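PDB 5XOM: glycosaminoglycan xylosylkinase from Hydra vulgaris, which probably phosphorylates the xylose of the glycosaminoglycan linkage region, as a member of the secretory-pathway Fam20 kinase family. Local coordinates for residues K377-E381 against K382-N386. Sequence-based numbering, arbitrary orientation.
Sequences KCFKE and KNKEN
Lys384 lays its aliphatic chain over one face of the Phe379 ring, a CH-pi contact established by two measurements: Lys384 CG stands 3.6 Å from the ring centroid and 16° off the ring normal. Within that face the overlap is shifted toward the rim, since Lys384 CG comes closest to Phe379 CE1, at 3.5 Å. With its CG anti to the backbone N, the Lys384 chain stays extended as far as CE, which comes within 3.6 Å of Phe379 CE1, and bends only at the last torsion. Phe379 makes an edge-to-face pair with Tyr326 as well.

Backbone bonding shows how helix 358-382 ends, at a surface corner of the Fam20 C-terminal kinase region. Asn383 N donates to Phe379 O over 2.7 Å, with an N-H...O angle of 133° and the donor tilted 31° from the carbonyl plane; Lys382 N reaches Cys378 O in a weak bond of 3.0 Å. Both are i+4 to i pairs, and Asn383 then leaves helical geometry with positive phi. The turn at Asn383 leads into the short, weakly bonded helix 384-387 and brings Lys384, five residues on from Phe379, back over its ring.

Covalent and polar links tie the end of helix 358-382 to Cys319, just after helix 313-318: the buried Cys378 is disulfide-bonded to Cys319, whose carbonyl O also receives a weak hydrogen bond from Lys382 NZ.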
ATOM      1  N   LYS A 377      34.738   9.991  -2.834  1.00 45.98           N
ATOM      2  CA  LYS A 377      36.123   9.538  -2.936  1.00 47.85           C
ATOM      3  C   LYS A 377      36.247   8.327  -3.852  1.00 54.30           C
ATOM      4  O   LYS A 377      37.226   8.202  -4.598  1.00 53.74           O
ATOM      5  CB  LYS A 377      36.681   9.198  -1.556  1.00 48.59           C
ATOM      6  CG  LYS A 377      38.112   8.691  -1.612  1.00 48.40           C
ATOM      7  CD  LYS A 377      38.701   8.434  -0.234  1.00 54.13           C
ATOM      8  CE  LYS A 377      40.212   8.282  -0.321  1.00 59.90           C
ATOM      9  NZ  LYS A 377      40.878   8.506   0.989  1.00 70.77           N
ATOM     10  N   CYS A 378      35.268   7.415  -3.805  1.00 53.88           N
ATOM     11  CA  CYS A 378      35.274   6.289  -4.736  1.00 53.20           C
ATOM     12  C   CYS A 378      35.162   6.765  -6.176  1.00 45.86           C
ATOM     13  O   CYS A 378      35.837   6.235  -7.065  1.00 45.01           O
ATOM     14  CB  CYS A 378      34.138   5.314  -4.405  1.00 53.27           C
ATOM     15  SG  CYS A 378      34.496   4.142  -3.068  1.00 46.96           S
ATOM     16  N   PHE A 379      34.331   7.781  -6.423  1.00 46.33           N
ATOM     17  CA  PHE A 379      34.213   8.321  -7.772  1.00 53.60           C
ATOM     18  C   PHE A 379      35.531   8.906  -8.252  1.00 63.22           C
ATOM     19  O   PHE A 379      35.930   8.693  -9.401  1.00 66.11           O
ATOM     20  CB  PHE A 379      33.113   9.384  -7.825  1.00 39.73           C
ATOM     21  CG  PHE A 379      31.723   8.828  -7.678  1.00 46.37           C
ATOM     22  CD1 PHE A 379      30.630   9.670  -7.647  1.00 42.07           C
ATOM     23  CD2 PHE A 379      31.510   7.472  -7.578  1.00 48.85           C
ATOM     24  CE1 PHE A 379      29.348   9.151  -7.510  1.00 48.25           C
ATOM     25  CE2 PHE A 379      30.232   6.967  -7.439  1.00 45.73           C
ATOM     26  CZ  PHE A 379      29.159   7.804  -7.407  1.00 48.15           C
ATOM     27  N   LYS A 380      36.232   9.635  -7.383  1.00 63.99           N
ATOM     28  CA  LYS A 380      37.466  10.283  -7.811  1.00 62.07           C
ATOM     29  C   LYS A 380      38.518   9.267  -8.234  1.00 66.71           C
ATOM     30  O   LYS A 380      39.296   9.521  -9.164  1.00 72.99           O
ATOM     31  CB  LYS A 380      38.005  11.178  -6.691  1.00 60.00           C
ATOM     32  CG  LYS A 380      39.509  11.416  -6.740  1.00 68.84           C
ATOM     33  CD  LYS A 380      39.888  12.828  -6.315  1.00 78.85           C
ATOM     34  CE  LYS A 380      39.351  13.867  -7.299  1.00 88.17           C
ATOM     35  NZ  LYS A 380      39.939  15.222  -7.074  1.00 89.07           N
ATOM     36  N   GLU A 381      38.540   8.104  -7.594  1.00 63.03           N
ATOM     37  CA  GLU A 381      39.633   7.160  -7.757  1.00 66.33           C
ATOM     38  C   GLU A 381      39.272   5.961  -8.625  1.00 70.24           C
ATOM     39  O   GLU A 381      40.152   5.148  -8.926  1.00 67.79           O
ATOM     40  CB  GLU A 381      40.116   6.702  -6.383  1.00 70.81           C
ATOM     41  CG  GLU A 381      40.554   7.878  -5.521  1.00 86.23           C
ATOM     42  CD  GLU A 381      40.850   7.498  -4.087  1.00 97.41           C
ATOM     43  OE1 GLU A 381      40.669   6.315  -3.728  1.00101.94           O
ATOM     44  OE2 GLU A 381      41.266   8.390  -3.316  1.00 98.99           O
ATOM     45  N   LYS A 382      38.013   5.841  -9.056  1.00 70.51           N
ATOM     46  CA  LYS A 382      37.630   4.789  -9.988  1.00 64.86           C
ATOM     47  C   LYS A 382      36.674   5.258 -11.079  1.00 66.82           C
ATOM     48  O   LYS A 382      36.357   4.461 -11.968  1.00 72.72           O
ATOM     49  CB  LYS A 382      36.994   3.613  -9.221  1.00 56.97           C
ATOM     50  CG  LYS A 382      38.002   2.759  -8.455  1.00 65.02           C
ATOM     51  CD  LYS A 382      37.468   1.378  -8.064  1.00 73.14           C
ATOM     52  CE  LYS A 382      36.113   1.061  -8.696  1.00 75.07           C
ATOM     53  NZ  LYS A 382      35.719  -0.371  -8.518  1.00 71.09           N
ATOM     54  N   ASN A 383      36.232   6.523 -11.052  1.00 60.37           N
ATOM     55  CA  ASN A 383      35.246   7.115 -11.959  1.00 52.40           C
ATOM     56  C   ASN A 383      33.840   6.632 -11.628  1.00 53.91           C
ATOM     57  O   ASN A 383      33.631   5.454 -11.314  1.00 59.87           O
ATOM     58  CB  ASN A 383      35.587   6.848 -13.431  1.00 56.90           C
ATOM     59  CG  ASN A 383      36.959   7.373 -13.814  1.00 72.12           C
ATOM     60  OD1 ASN A 383      37.378   8.443 -13.368  1.00 77.03           O
ATOM     61  ND2 ASN A 383      37.663   6.622 -14.647  1.00 73.43           N
ATOM     62  N   LYS A 384      32.877   7.558 -11.698  1.00 47.57           N
ATOM     63  CA  LYS A 384      31.519   7.318 -11.204  1.00 49.06           C
ATOM     64  C   LYS A 384      30.878   6.079 -11.817  1.00 58.12           C
ATOM     65  O   LYS A 384      30.344   5.228 -11.099  1.00 49.23           O
ATOM     66  CB  LYS A 384      30.661   8.557 -11.490  1.00 47.82           C
ATOM     67  CG  LYS A 384      29.254   8.495 -10.929  1.00 52.30           C
ATOM     68  CD  LYS A 384      28.597   9.862 -11.041  1.00 54.43           C
ATOM     69  CE  LYS A 384      27.248   9.925 -10.350  1.00 50.14           C
ATOM     70  NZ  LYS A 384      26.110   9.921 -11.305  1.00 54.04           N
ATOM     71  N   GLU A 385      30.919   5.956 -13.148  1.00 62.68           N
ATOM     72  CA  GLU A 385      30.216   4.862 -13.820  1.00 65.52           C
ATOM     73  C   GLU A 385      30.880   3.501 -13.642  1.00 61.46           C
ATOM     74  O   GLU A 385      30.323   2.513 -14.126  1.00 67.78           O
ATOM     75  CB  GLU A 385      30.007   5.157 -15.315  1.00 76.70           C
ATOM     76  CG  GLU A 385      31.237   5.528 -16.120  1.00 88.49           C
ATOM     77  CD  GLU A 385      31.761   6.906 -15.773  1.00 95.09           C
ATOM     78  OE1 GLU A 385      32.972   7.023 -15.494  1.00 97.22           O
ATOM     79  OE2 GLU A 385      30.950   7.850 -15.688  1.00 95.93           O
ATOM     80  N   ASN A 386      32.049   3.409 -12.998  1.00 54.54           N
ATOM     81  CA  ASN A 386      32.537   2.095 -12.581  1.00 55.72           C
ATOM     82  C   ASN A 386      32.227   1.784 -11.118  1.00 58.39           C
ATOM     83  O   ASN A 386      32.484   0.658 -10.663  1.00 56.89           O
ATOM     84  CB  ASN A 386      34.055   1.962 -12.787  1.00 54.69           C
ATOM     85  CG  ASN A 386      34.483   2.313 -14.200  1.00 59.65           C
ATOM     86  OD1 ASN A 386      35.390   3.126 -14.392  1.00 64.65           O
ATOM     87  ND2 ASN A 386      33.807   1.754 -15.186  1.00 53.60           N
TER